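Local coordinates for protein tryptophan--tRNA ligase (Campylobacter jejuni, PDB 3M5W) that probably attaches tryptophan to its cognate tRNA at the expense of ATP, as a homodimeric class I aminoacyl-tRNA synthetase, at residues Asp139-Pro144 / Leu173-Val178. Sequence-based numbering, arbitrary orientation.
Sequences DTRIVP and LPEARV
V143 spans two residues of the neighbouring strand, E175 and R177, the pattern by which parallel strands pair. V143 N donates to E175 O at 2.9 Å in a nearly straight bond (168°), while R177 N meets V143 O at 3.1 Å. The ladder begins more loosely, with a weak bond of 3.2 Å from E175 N to R141 O. On the face bearing I142, P144, E175 and R177, I142 CG2, set anti to the backbone N, packs against R177 CB at 3.6 Å. The arginine chain then bends at chi2 and chi3, which carries its guanidinium across P144, where the CB-CG edge of the proline ring lies over one face of the group, offset toward its rim, with P144 CB 3.8 Å from R177 NH2. The same NH2 is also hydrogen-bonded to N179 OD1, just beyond the strand. R141 and E175 run side by side, and E175 OE1 sits at the guanidinium edge, 3.8 Å from R141 NH1, a long salt bridge. This pairing closes a beta-alpha-beta crossover, strand 142-145, helix 150-167 and strand 175-178, within the nucleotide-binding fold of class I synthetases. On the other face V143 CG2 approaches P174 CB at 4.3 Å, and I135 of helix 122-137 touches both residues, with V153 of the crossover helix also against V143. Backbone bonds from I142 to R5 and L7 link this pair to strand 5-10, and R157 of helix 150-167 holds P174 O.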
ATOM      1  N   ASP B 139      18.010   2.222   0.137  1.00 40.80           N
ATOM      2  CA  ASP B 139      19.096   3.164  -0.167  1.00 42.87           C
ATOM      3  C   ASP B 139      19.834   2.755  -1.437  1.00 43.20           C
ATOM      4  O   ASP B 139      21.050   2.908  -1.542  1.00 42.89           O
ATOM      5  CB  ASP B 139      20.085   3.280   0.990  1.00 46.71           C
ATOM      6  CG  ASP B 139      19.685   4.341   2.016  1.00 58.01           C
ATOM      7  OD1 ASP B 139      18.936   5.285   1.683  1.00 58.16           O
ATOM      8  OD2 ASP B 139      20.140   4.228   3.170  1.00 65.84           O
ATOM      9  N   THR B 140      19.076   2.224  -2.393  1.00 39.43           N
ATOM     10  CA  THR B 140      19.594   1.911  -3.720  1.00 35.89           C
ATOM     11  C   THR B 140      20.377   3.076  -4.325  1.00 35.07           C
ATOM     12  O   THR B 140      19.828   4.170  -4.481  1.00 33.45           O
ATOM     13  CB  THR B 140      18.438   1.574  -4.629  1.00 33.11           C
ATOM     14  OG1 THR B 140      17.645   0.555  -4.020  1.00 36.08           O
ATOM     15  CG2 THR B 140      18.903   1.136  -5.933  1.00 31.56           C
ATOM     16  N   ARG B 141      21.661   2.836  -4.640  1.00 37.18           N
ATOM     17  CA  ARG B 141      22.460   3.695  -5.540  1.00 36.48           C
ATOM     18  C   ARG B 141      22.186   3.543  -7.070  1.00 43.24           C
ATOM     19  O   ARG B 141      22.074   4.527  -7.794  1.00 49.09           O
ATOM     20  CB  ARG B 141      23.954   3.488  -5.290  1.00 41.64           C
ATOM     21  CG  ARG B 141      24.463   4.177  -4.054  1.00 56.29           C
ATOM     22  CD  ARG B 141      24.274   5.698  -4.139  1.00 62.88           C
ATOM     23  NE  ARG B 141      25.489   6.372  -4.574  1.00 70.28           N
ATOM     24  CZ  ARG B 141      25.548   7.147  -5.646  1.00 80.05           C
ATOM     25  NH1 ARG B 141      24.443   7.349  -6.373  1.00 86.50           N
ATOM     26  NH2 ARG B 141      26.699   7.721  -5.988  1.00 75.82           N
ATOM     27  N   ILE B 142      22.126   2.311  -7.547  1.00 36.94           N
ATOM     28  CA  ILE B 142      21.998   2.025  -8.972  1.00 39.24           C
ATOM     29  C   ILE B 142      20.824   1.096  -9.255  1.00 40.87           C
ATOM     30  O   ILE B 142      20.642   0.073  -8.591  1.00 43.20           O
ATOM     31  CB  ILE B 142      23.269   1.391  -9.566  1.00 41.07           C
ATOM     32  CG1 ILE B 142      24.370   2.435  -9.693  1.00 45.37           C
ATOM     33  CG2 ILE B 142      23.013   0.879 -10.975  1.00 38.03           C
ATOM     34  CD1 ILE B 142      25.289   2.482  -8.504  1.00 50.04           C
ATOM     35  N   VAL B 143      20.013   1.461 -10.233  1.00 38.03           N
ATOM     36  CA  VAL B 143      18.942   0.584 -10.612  1.00 42.04           C
ATOM     37  C   VAL B 143      19.218   0.194 -12.040  1.00 48.47           C
ATOM     38  O   VAL B 143      19.132   1.028 -12.936  1.00 51.84           O
ATOM     39  CB  VAL B 143      17.597   1.270 -10.489  1.00 42.47           C
ATOM     40  CG1 VAL B 143      16.511   0.283 -10.825  1.00 43.06           C
ATOM     41  CG2 VAL B 143      17.410   1.853  -9.065  1.00 40.80           C
ATOM     42  N   PRO B 144      19.624  -1.063 -12.258  1.00 42.57           N
ATOM     43  CA  PRO B 144      19.913  -1.451 -13.647  1.00 41.42           C
ATOM     44  C   PRO B 144      18.610  -1.498 -14.439  1.00 52.96           C
ATOM     45  O   PRO B 144      17.637  -2.157 -14.054  1.00 59.36           O
ATOM     46  CB  PRO B 144      20.523  -2.857 -13.528  1.00 35.39           C
ATOM     47  CG  PRO B 144      20.819  -3.038 -12.040  1.00 42.62           C
ATOM     48  CD  PRO B 144      19.847  -2.152 -11.300  1.00 43.43           C
ATOM     49  N   LEU B 173      19.388   9.424  -3.570  1.00 48.79           N
ATOM     50  CA  LEU B 173      18.794   9.575  -4.889  1.00 41.63           C
ATOM     51  C   LEU B 173      19.350   8.493  -5.794  1.00 42.98           C
ATOM     52  O   LEU B 173      20.576   8.344  -5.922  1.00 40.22           O
ATOM     53  CB  LEU B 173      19.151  10.933  -5.452  1.00 40.22           C
ATOM     54  CG  LEU B 173      18.650  12.080  -4.598  1.00 49.38           C
ATOM     55  CD1 LEU B 173      19.188  13.414  -5.164  1.00 55.48           C
ATOM     56  CD2 LEU B 173      17.129  12.018  -4.577  1.00 43.40           C
ATOM     57  N   PRO B 174      18.454   7.739  -6.440  1.00 39.71           N
ATOM     58  CA  PRO B 174      18.943   6.595  -7.201  1.00 37.86           C
ATOM     59  C   PRO B 174      19.190   6.998  -8.634  1.00 41.57           C
ATOM     60  O   PRO B 174      18.759   8.065  -9.059  1.00 49.25           O
ATOM     61  CB  PRO B 174      17.775   5.608  -7.095  1.00 36.57           C
ATOM     62  CG  PRO B 174      16.574   6.475  -7.096  1.00 34.31           C
ATOM     63  CD  PRO B 174      16.984   7.756  -6.361  1.00 36.67           C
ATOM     64  N   GLU B 175      19.871   6.149  -9.381  1.00 44.77           N
ATOM     65  CA  GLU B 175      20.297   6.496 -10.725  1.00 47.06           C
ATOM     66  C   GLU B 175      20.092   5.295 -11.617  1.00 53.34           C
ATOM     67  O   GLU B 175      20.455   4.186 -11.249  1.00 50.92           O
ATOM     68  CB  GLU B 175      21.765   6.884 -10.706  1.00 51.77           C
ATOM     69  CG  GLU B 175      22.090   8.084 -11.580  1.00 74.84           C
ATOM     70  CD  GLU B 175      23.189   8.959 -10.983  1.00 91.01           C
ATOM     71  OE1 GLU B 175      23.426   8.845  -9.748  1.00 96.13           O
ATOM     72  OE2 GLU B 175      23.803   9.755 -11.742  1.00 92.93           O
ATOM     73  N   ALA B 176      19.466   5.497 -12.767  1.00 59.14           N
ATOM     74  CA  ALA B 176      19.348   4.413 -13.722  1.00 56.49           C
ATOM     75  C   ALA B 176      20.741   4.143 -14.271  1.00 56.90           C
ATOM     76  O   ALA B 176      21.556   5.049 -14.406  1.00 51.78           O
ATOM     77  CB  ALA B 176      18.398   4.766 -14.830  1.00 51.60           C
ATOM     78  N   ARG B 177      21.047   2.879 -14.516  1.00 55.88           N
ATOM     79  CA  ARG B 177      22.223   2.546 -15.295  1.00 56.68           C
ATOM     80  C   ARG B 177      21.665   1.678 -16.367  1.00 56.70           C
ATOM     81  O   ARG B 177      21.254   0.550 -16.081  1.00 52.13           O
ATOM     82  CB  ARG B 177      23.240   1.755 -14.482  1.00 58.96           C
ATOM     83  CG  ARG B 177      24.322   1.105 -15.329  1.00 57.12           C
ATOM     84  CD  ARG B 177      24.182  -0.389 -15.292  1.00 58.95           C
ATOM     85  NE  ARG B 177      24.696  -0.896 -14.029  1.00 63.49           N
ATOM     86  CZ  ARG B 177      24.694  -2.173 -13.650  1.00 58.58           C
ATOM     87  NH1 ARG B 177      25.213  -2.500 -12.467  1.00 48.91           N
ATOM     88  NH2 ARG B 177      24.193  -3.123 -14.442  1.00 58.61           N
ATOM     89  N   VAL B 178      21.587   2.219 -17.583  1.00 67.21           N
ATOM     90  CA  VAL B 178      21.131   1.413 -18.717  1.00 76.26           C
ATOM     91  C   VAL B 178      22.262   0.466 -19.064  1.00 69.86           C
ATOM     92  O   VAL B 178      23.441   0.869 -19.124  1.00 56.36           O
ATOM     93  CB  VAL B 178      20.718   2.232 -19.975  1.00 77.28           C
ATOM     94  CG1 VAL B 178      19.714   1.420 -20.810  1.00 72.27           C
ATOM     95  CG2 VAL B 178      20.123   3.577 -19.585  1.00 76.91           C
TER